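Aminoglycoside 6-adenylyltransferase (Bacillus subtilis, PDB 2PBE) adenylates streptomycin and streptidine at the 6-hydroxyl, using ATP, and can also use GTP with streptomycin, which gives bacterial resistance to streptomycin. Local coordinates at residues A173-L184 with G237-C248. Numbering follows the deposited sequence.
Sequences ARNEILFAIDHL and GYQEMWKSLFTC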
ATOM      1  N   ALA A 173     -19.910 -18.166 -17.737  1.00 41.09           N
ATOM      2  CA  ALA A 173     -20.932 -19.152 -18.085  1.00 41.08           C
ATOM      3  C   ALA A 173     -21.826 -18.657 -19.216  1.00 42.33           C
ATOM      4  O   ALA A 173     -22.377 -19.454 -19.970  1.00 41.03           O
ATOM      5  CB  ALA A 173     -21.768 -19.484 -16.868  1.00 38.69           C
ATOM      6  N   ARG A 174     -21.937 -17.334 -19.339  1.00 45.10           N
ATOM      7  CA  ARG A 174     -22.760 -16.682 -20.349  1.00 46.88           C
ATOM      8  C   ARG A 174     -21.979 -16.119 -21.525  1.00 47.35           C
ATOM      9  O   ARG A 174     -22.503 -15.303 -22.270  1.00 47.66           O
ATOM     10  CB  ARG A 174     -23.551 -15.540 -19.712  1.00 49.21           C
ATOM     11  CG  ARG A 174     -24.734 -15.970 -18.873  1.00 54.41           C
ATOM     12  CD  ARG A 174     -25.956 -15.114 -19.250  1.00 59.22           C
ATOM     13  NE  ARG A 174     -27.208 -15.620 -18.677  1.00 62.87           N
ATOM     14  CZ  ARG A 174     -28.422 -15.181 -19.003  1.00 63.80           C
ATOM     15  NH1 ARG A 174     -28.557 -14.224 -19.911  1.00 63.71           N
ATOM     16  NH2 ARG A 174     -29.504 -15.715 -18.445  1.00 64.85           N
ATOM     17  N   ASN A 175     -20.723 -16.530 -21.685  1.00 48.32           N
ATOM     18  CA  ASN A 175     -19.900 -16.059 -22.796  1.00 48.96           C
ATOM     19  C   ASN A 175     -19.643 -14.563 -22.868  1.00 48.62           C
ATOM     20  O   ASN A 175     -19.614 -13.973 -23.946  1.00 49.40           O
ATOM     21  CB  ASN A 175     -20.500 -16.520 -24.114  1.00 50.49           C
ATOM     22  CG  ASN A 175     -20.014 -17.867 -24.497  1.00 53.98           C
ATOM     23  OD1 ASN A 175     -18.831 -18.048 -24.770  1.00 56.48           O
ATOM     24  ND2 ASN A 175     -20.901 -18.842 -24.497  1.00 55.06           N
ATOM     25  N   GLU A 176     -19.430 -13.957 -21.707  1.00 47.51           N
ATOM     26  CA  GLU A 176     -19.166 -12.530 -21.599  1.00 46.45           C
ATOM     27  C   GLU A 176     -17.817 -12.419 -20.916  1.00 45.03           C
ATOM     28  O   GLU A 176     -17.688 -11.775 -19.873  1.00 44.74           O
ATOM     29  CB  GLU A 176     -20.241 -11.880 -20.724  1.00 49.02           C
ATOM     30  CG  GLU A 176     -21.678 -12.059 -21.207  1.00 52.49           C
ATOM     31  CD  GLU A 176     -22.021 -11.152 -22.367  1.00 57.00           C
ATOM     32  OE1 GLU A 176     -23.234 -10.973 -22.637  1.00 58.78           O
ATOM     33  OE2 GLU A 176     -21.083 -10.621 -23.013  1.00 59.17           O
ATOM     34  N   ILE A 177     -16.808 -13.053 -21.495  1.00 43.45           N
ATOM     35  CA  ILE A 177     -15.485 -13.059 -20.890  1.00 42.59           C
ATOM     36  C   ILE A 177     -14.957 -11.666 -20.555  1.00 42.86           C
ATOM     37  O   ILE A 177     -14.246 -11.491 -19.568  1.00 41.38           O
ATOM     38  CB  ILE A 177     -14.490 -13.817 -21.783  1.00 42.33           C
ATOM     39  CG1 ILE A 177     -13.185 -14.068 -21.019  1.00 41.20           C
ATOM     40  CG2 ILE A 177     -14.259 -13.041 -23.078  1.00 41.13           C
ATOM     41  CD1 ILE A 177     -12.280 -15.091 -21.661  1.00 41.05           C
ATOM     42  N   LEU A 178     -15.328 -10.663 -21.354  1.00 43.84           N
ATOM     43  CA  LEU A 178     -14.878  -9.297 -21.080  1.00 44.14           C
ATOM     44  C   LEU A 178     -15.562  -8.762 -19.826  1.00 43.15           C
ATOM     45  O   LEU A 178     -14.962  -8.015 -19.051  1.00 42.05           O
ATOM     46  CB  LEU A 178     -15.158  -8.389 -22.282  1.00 45.10           C
ATOM     47  CG  LEU A 178     -14.009  -8.209 -23.294  1.00 46.36           C
ATOM     48  CD1 LEU A 178     -13.548  -9.562 -23.851  1.00 47.01           C
ATOM     49  CD2 LEU A 178     -14.486  -7.316 -24.433  1.00 45.42           C
ATOM     50  N   PHE A 179     -16.813  -9.161 -19.631  1.00 42.62           N
ATOM     51  CA  PHE A 179     -17.579  -8.747 -18.453  1.00 42.76           C
ATOM     52  C   PHE A 179     -16.898  -9.367 -17.233  1.00 41.56           C
ATOM     53  O   PHE A 179     -16.675  -8.708 -16.204  1.00 39.99           O
ATOM     54  CB  PHE A 179     -19.017  -9.262 -18.561  1.00 43.85           C
ATOM     55  CG  PHE A 179     -19.902  -8.880 -17.397  1.00 46.03           C
ATOM     56  CD1 PHE A 179     -20.327  -7.544 -17.228  1.00 46.56           C
ATOM     57  CD2 PHE A 179     -20.362  -9.864 -16.491  1.00 47.76           C
ATOM     58  CE1 PHE A 179     -21.224  -7.183 -16.161  1.00 46.16           C
ATOM     59  CE2 PHE A 179     -21.252  -9.526 -15.418  1.00 46.86           C
ATOM     60  CZ  PHE A 179     -21.687  -8.191 -15.250  1.00 46.52           C
ATOM     61  N   ALA A 180     -16.550 -10.641 -17.374  1.00 40.11           N
ATOM     62  CA  ALA A 180     -15.896 -11.369 -16.301  1.00 39.17           C
ATOM     63  C   ALA A 180     -14.544 -10.756 -15.946  1.00 39.12           C
ATOM     64  O   ALA A 180     -14.239 -10.547 -14.762  1.00 38.63           O
ATOM     65  CB  ALA A 180     -15.736 -12.813 -16.710  1.00 38.30           C
ATOM     66  N   ILE A 181     -13.756 -10.447 -16.973  1.00 38.71           N
ATOM     67  CA  ILE A 181     -12.420  -9.871 -16.806  1.00 38.39           C
ATOM     68  C   ILE A 181     -12.424  -8.516 -16.095  1.00 39.39           C
ATOM     69  O   ILE A 181     -11.572  -8.243 -15.252  1.00 40.13           O
ATOM     70  CB  ILE A 181     -11.717  -9.721 -18.177  1.00 37.67           C
ATOM     71  CG1 ILE A 181     -11.357 -11.104 -18.714  1.00 39.34           C
ATOM     72  CG2 ILE A 181     -10.444  -8.890 -18.052  1.00 37.37           C
ATOM     73  CD1 ILE A 181     -10.883 -11.123 -20.157  1.00 37.17           C
ATOM     74  N   ASP A 182     -13.372  -7.659 -16.439  1.00 40.41           N
ATOM     75  CA  ASP A 182     -13.413  -6.343 -15.811  1.00 42.09           C
ATOM     76  C   ASP A 182     -13.713  -6.441 -14.314  1.00 40.79           C
ATOM     77  O   ASP A 182     -13.145  -5.697 -13.515  1.00 40.78           O
ATOM     78  CB  ASP A 182     -14.421  -5.438 -16.536  1.00 45.18           C
ATOM     79  CG  ASP A 182     -13.928  -4.994 -17.914  1.00 48.53           C
ATOM     80  OD1 ASP A 182     -13.420  -5.846 -18.677  1.00 51.70           O
ATOM     81  OD2 ASP A 182     -14.050  -3.801 -18.247  1.00 50.59           O
ATOM     82  N   HIS A 183     -14.582  -7.368 -13.925  1.00 38.86           N
ATOM     83  CA  HIS A 183     -14.910  -7.527 -12.517  1.00 37.62           C
ATOM     84  C   HIS A 183     -13.760  -8.194 -11.763  1.00 36.19           C
ATOM     85  O   HIS A 183     -13.503  -7.899 -10.591  1.00 35.90           O
ATOM     86  CB  HIS A 183     -16.190  -8.343 -12.353  1.00 39.54           C
ATOM     87  CG  HIS A 183     -17.420  -7.619 -12.798  1.00 41.31           C
ATOM     88  ND1 HIS A 183     -17.708  -6.328 -12.399  1.00 42.06           N
ATOM     89  CD2 HIS A 183     -18.463  -8.016 -13.561  1.00 42.38           C
ATOM     90  CE1 HIS A 183     -18.877  -5.966 -12.890  1.00 42.30           C
ATOM     91  NE2 HIS A 183     -19.356  -6.972 -13.598  1.00 43.40           N
ATOM     92  N   LEU A 184     -13.069  -9.102 -12.435  1.00 34.85           N
ATOM     93  CA  LEU A 184     -11.946  -9.769 -11.812  1.00 34.29           C
ATOM     94  C   LEU A 184     -10.848  -8.731 -11.548  1.00 34.80           C
ATOM     95  O   LEU A 184     -10.353  -8.581 -10.425  1.00 35.80           O
ATOM     96  CB  LEU A 184     -11.396 -10.859 -12.727  1.00 32.45           C
ATOM     97  CG  LEU A 184     -10.136 -11.549 -12.196  1.00 33.63           C
ATOM     98  CD1 LEU A 184     -10.484 -12.369 -10.963  1.00 30.84           C
ATOM     99  CD2 LEU A 184      -9.514 -12.421 -13.277  1.00 31.45           C
ATOM    100  N   GLY A 237      -8.396 -16.595 -22.405  1.00 52.28           N
ATOM    101  CA  GLY A 237      -9.094 -17.838 -22.605  1.00 48.63           C
ATOM    102  C   GLY A 237     -10.123 -18.062 -21.514  1.00 46.30           C
ATOM    103  O   GLY A 237      -9.900 -17.706 -20.361  1.00 45.60           O
ATOM    104  N   TYR A 238     -11.245 -18.671 -21.878  1.00 44.68           N
ATOM    105  CA  TYR A 238     -12.291 -18.927 -20.912  1.00 43.18           C
ATOM    106  C   TYR A 238     -11.849 -19.819 -19.771  1.00 42.51           C
ATOM    107  O   TYR A 238     -12.191 -19.558 -18.616  1.00 43.67           O
ATOM    108  CB  TYR A 238     -13.505 -19.548 -21.581  1.00 44.11           C
ATOM    109  CG  TYR A 238     -14.444 -18.534 -22.168  1.00 45.58           C
ATOM    110  CD1 TYR A 238     -14.250 -18.046 -23.480  1.00 46.16           C
ATOM    111  CD2 TYR A 238     -15.512 -18.010 -21.396  1.00 45.20           C
ATOM    112  CE1 TYR A 238     -15.108 -17.033 -24.026  1.00 46.37           C
ATOM    113  CE2 TYR A 238     -16.369 -16.995 -21.919  1.00 46.03           C
ATOM    114  CZ  TYR A 238     -16.155 -16.511 -23.231  1.00 46.07           C
ATOM    115  OH  TYR A 238     -16.955 -15.503 -23.711  1.00 48.06           O
ATOM    116  N   GLN A 239     -11.111 -20.881 -20.083  1.00 41.01           N
ATOM    117  CA  GLN A 239     -10.645 -21.793 -19.039  1.00 39.31           C
ATOM    118  C   GLN A 239      -9.568 -21.148 -18.190  1.00 37.62           C
ATOM    119  O   GLN A 239      -9.472 -21.416 -16.998  1.00 38.11           O
ATOM    120  CB  GLN A 239     -10.121 -23.100 -19.635  1.00 39.67           C
ATOM    121  CG  GLN A 239     -11.088 -23.782 -20.593  1.00 42.59           C
ATOM    122  CD  GLN A 239     -12.529 -23.776 -20.115  1.00 44.86           C
ATOM    123  OE1 GLN A 239     -12.843 -24.282 -19.039  1.00 44.75           O
ATOM    124  NE2 GLN A 239     -13.415 -23.211 -20.928  1.00 44.24           N
ATOM    125  N   GLU A 240      -8.757 -20.301 -18.801  1.00 36.50           N
ATOM    126  CA  GLU A 240      -7.681 -19.608 -18.091  1.00 35.84           C
ATOM    127  C   GLU A 240      -8.279 -18.677 -17.069  1.00 35.49           C
ATOM    128  O   GLU A 240      -7.713 -18.438 -16.005  1.00 35.17           O
ATOM    129  CB  GLU A 240      -6.839 -18.804 -19.070  1.00 35.78           C
ATOM    130  CG  GLU A 240      -6.058 -19.653 -20.047  1.00 37.57           C
ATOM    131  CD  GLU A 240      -5.098 -20.599 -19.346  1.00 36.85           C
ATOM    132  OE1 GLU A 240      -4.320 -20.118 -18.497  1.00 37.42           O
ATOM    133  OE2 GLU A 240      -5.120 -21.814 -19.649  1.00 36.55           O
HETATM  134  N   MSE A 241      -9.434 -18.147 -17.419  1.00 36.36           N
HETATM  135  CA  MSE A 241     -10.142 -17.240 -16.540  1.00 37.55           C
HETATM  136  C   MSE A 241     -10.683 -17.963 -15.321  1.00 35.02           C
HETATM  137  O   MSE A 241     -10.584 -17.439 -14.211  1.00 34.67           O
HETATM  138  CB  MSE A 241     -11.280 -16.567 -17.298  1.00 43.72           C
HETATM  139  CG  MSE A 241     -10.864 -15.276 -17.978  1.00 49.78           C
HETATM  140 SE   MSE A 241     -10.190 -13.958 -16.679  1.00 61.30          SE
HETATM  141  CE  MSE A 241     -11.885 -13.278 -16.006  1.00 57.09           C
ATOM    142  N   TRP A 242     -11.254 -19.143 -15.523  1.00 31.86           N
ATOM    143  CA  TRP A 242     -11.786 -19.918 -14.412  1.00 31.49           C
ATOM    144  C   TRP A 242     -10.638 -20.185 -13.452  1.00 31.62           C
ATOM    145  O   TRP A 242     -10.810 -20.144 -12.232  1.00 32.28           O
ATOM    146  CB  TRP A 242     -12.366 -21.250 -14.900  1.00 30.38           C
ATOM    147  CG  TRP A 242     -13.752 -21.177 -15.484  1.00 29.00           C
ATOM    148  CD1 TRP A 242     -14.099 -21.329 -16.808  1.00 28.42           C
ATOM    149  CD2 TRP A 242     -14.974 -20.978 -14.773  1.00 28.39           C
ATOM    150  NE1 TRP A 242     -15.459 -21.239 -16.965  1.00 26.46           N
ATOM    151  CE2 TRP A 242     -16.036 -21.023 -15.742  1.00 28.30           C
ATOM    152  CE3 TRP A 242     -15.293 -20.764 -13.413  1.00 26.92           C
ATOM    153  CZ2 TRP A 242     -17.401 -20.861 -15.394  1.00 27.42           C
ATOM    154  CZ3 TRP A 242     -16.659 -20.602 -13.052  1.00 27.58           C
ATOM    155  CH2 TRP A 242     -17.701 -20.652 -14.058  1.00 28.08           C
ATOM    156  N   LYS A 243      -9.470 -20.462 -14.027  1.00 31.00           N
ATOM    157  CA  LYS A 243      -8.268 -20.742 -13.254  1.00 30.42           C
ATOM    158  C   LYS A 243      -7.892 -19.512 -12.421  1.00 29.35           C
ATOM    159  O   LYS A 243      -7.701 -19.615 -11.210  1.00 29.02           O
ATOM    160  CB  LYS A 243      -7.141 -21.141 -14.217  1.00 32.11           C
ATOM    161  CG  LYS A 243      -5.842 -21.595 -13.550  1.00 36.18           C
ATOM    162  CD  LYS A 243      -4.887 -22.291 -14.530  1.00 37.94           C
ATOM    163  CE  LYS A 243      -4.396 -21.400 -15.665  1.00 38.97           C
ATOM    164  NZ  LYS A 243      -3.359 -22.124 -16.482  1.00 39.13           N
ATOM    165  N   SER A 244      -7.807 -18.354 -13.056  1.00 29.35           N
ATOM    166  CA  SER A 244      -7.470 -17.128 -12.345  1.00 30.41           C
ATOM    167  C   SER A 244      -8.428 -16.916 -11.176  1.00 30.08           C
ATOM    168  O   SER A 244      -8.003 -16.596 -10.076  1.00 30.08           O
ATOM    169  CB  SER A 244      -7.558 -15.924 -13.281  1.00 30.71           C
ATOM    170  OG  SER A 244      -6.470 -15.891 -14.187  1.00 32.74           O
ATOM    171  N   LEU A 245      -9.722 -17.104 -11.428  1.00 30.23           N
ATOM    172  CA  LEU A 245     -10.756 -16.918 -10.404  1.00 28.92           C
ATOM    173  C   LEU A 245     -10.626 -17.888  -9.251  1.00 28.25           C
ATOM    174  O   LEU A 245     -10.693 -17.496  -8.084  1.00 26.30           O
ATOM    175  CB  LEU A 245     -12.148 -17.067 -11.025  1.00 29.80           C
ATOM    176  CG  LEU A 245     -13.290 -16.910 -10.014  1.00 30.99           C
ATOM    177  CD1 LEU A 245     -13.366 -15.475  -9.515  1.00 30.64           C
ATOM    178  CD2 LEU A 245     -14.591 -17.312 -10.678  1.00 33.04           C
ATOM    179  N   PHE A 246     -10.471 -19.166  -9.574  1.00 27.96           N
ATOM    180  CA  PHE A 246     -10.327 -20.151  -8.517  1.00 28.00           C
ATOM    181  C   PHE A 246      -9.063 -19.888  -7.721  1.00 27.94           C
ATOM    182  O   PHE A 246      -9.025 -20.156  -6.523  1.00 28.16           O
ATOM    183  CB  PHE A 246     -10.310 -21.569  -9.074  1.00 28.71           C
ATOM    184  CG  PHE A 246     -11.609 -21.992  -9.706  1.00 31.03           C
ATOM    185  CD1 PHE A 246     -12.849 -21.495  -9.243  1.00 30.14           C
ATOM    186  CD2 PHE A 246     -11.606 -22.940 -10.740  1.00 31.45           C
ATOM    187  CE1 PHE A 246     -14.077 -21.949  -9.816  1.00 31.43           C
ATOM    188  CE2 PHE A 246     -12.814 -23.407 -11.324  1.00 31.97           C
ATOM    189  CZ  PHE A 246     -14.053 -22.908 -10.860  1.00 32.09           C
ATOM    190  N   THR A 247      -8.042 -19.363  -8.389  1.00 26.46           N
ATOM    191  CA  THR A 247      -6.781 -19.053  -7.721  1.00 26.60           C
ATOM    192  C   THR A 247      -7.031 -17.947  -6.686  1.00 26.69           C
ATOM    193  O   THR A 247      -6.523 -18.024  -5.574  1.00 27.71           O
ATOM    194  CB  THR A 247      -5.689 -18.664  -8.762  1.00 27.12           C
ATOM    195  OG1 THR A 247      -5.392 -19.813  -9.565  1.00 26.65           O
ATOM    196  CG2 THR A 247      -4.394 -18.177  -8.079  1.00 23.63           C
ATOM    197  N   CYS A 248      -7.821 -16.940  -7.049  1.00 26.07           N
ATOM    198  CA  CYS A 248      -8.171 -15.870  -6.122  1.00 26.31           C
ATOM    199  C   CYS A 248      -8.950 -16.475  -4.952  1.00 26.65           C
ATOM    200  O   CYS A 248      -8.796 -16.059  -3.803  1.00 25.28           O
ATOM    201  CB  CYS A 248      -9.026 -14.821  -6.818  1.00 28.29           C
ATOM    202  SG  CYS A 248      -8.132 -13.911  -8.106  1.00 34.02           S
TER
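The hydroxyl of Y238 accepts one weak hydrogen bond across the contact, from the amide N of I177: I177 N to Y238 OH measures 3.3 Å, with 152° at the hydrogen. Because I177 directly follows the N-cap residue E176, the bond falls on the first turn of helix 177-204. N175 brings its side-chain amide up to the same phenol end, OD1 lying 3.4 Å from CZ of Y238, with amide and ring planes turned 71° apart. I177 covers one face of the ring: its CB stands 3.9 Å from the ring centroid, over the face, a CH-pi contact. With CG1 anti to the backbone N, the extended branch carries CD1 over the ring and on to G237, the N-cap residue of helix 238-263.

The two helix segments run nearly parallel, 25° between their directions and 11.0 Å between axes, and belong to the helical bundle formed by the C-terminal half of the chain, away from the mixed sheet. Between them selenomethionine M241 acts as a knob in the hole made by I177, A180, I181 and L184. Its chain bends at chi2 and chi3, bringing CE within 3.5 Å of CG1 of I181, and L184 meets it tip to tip, CD2 to CE 3.7 Å. L172 of helix 151-173 also touches M241 and A180. Farther along, the other methyl of L184, CD1, rests 4.0 Å from SG of C248, while CD2 lies 4.0 Å from CB of S244, whose OG is hydrogen-bonded to S234.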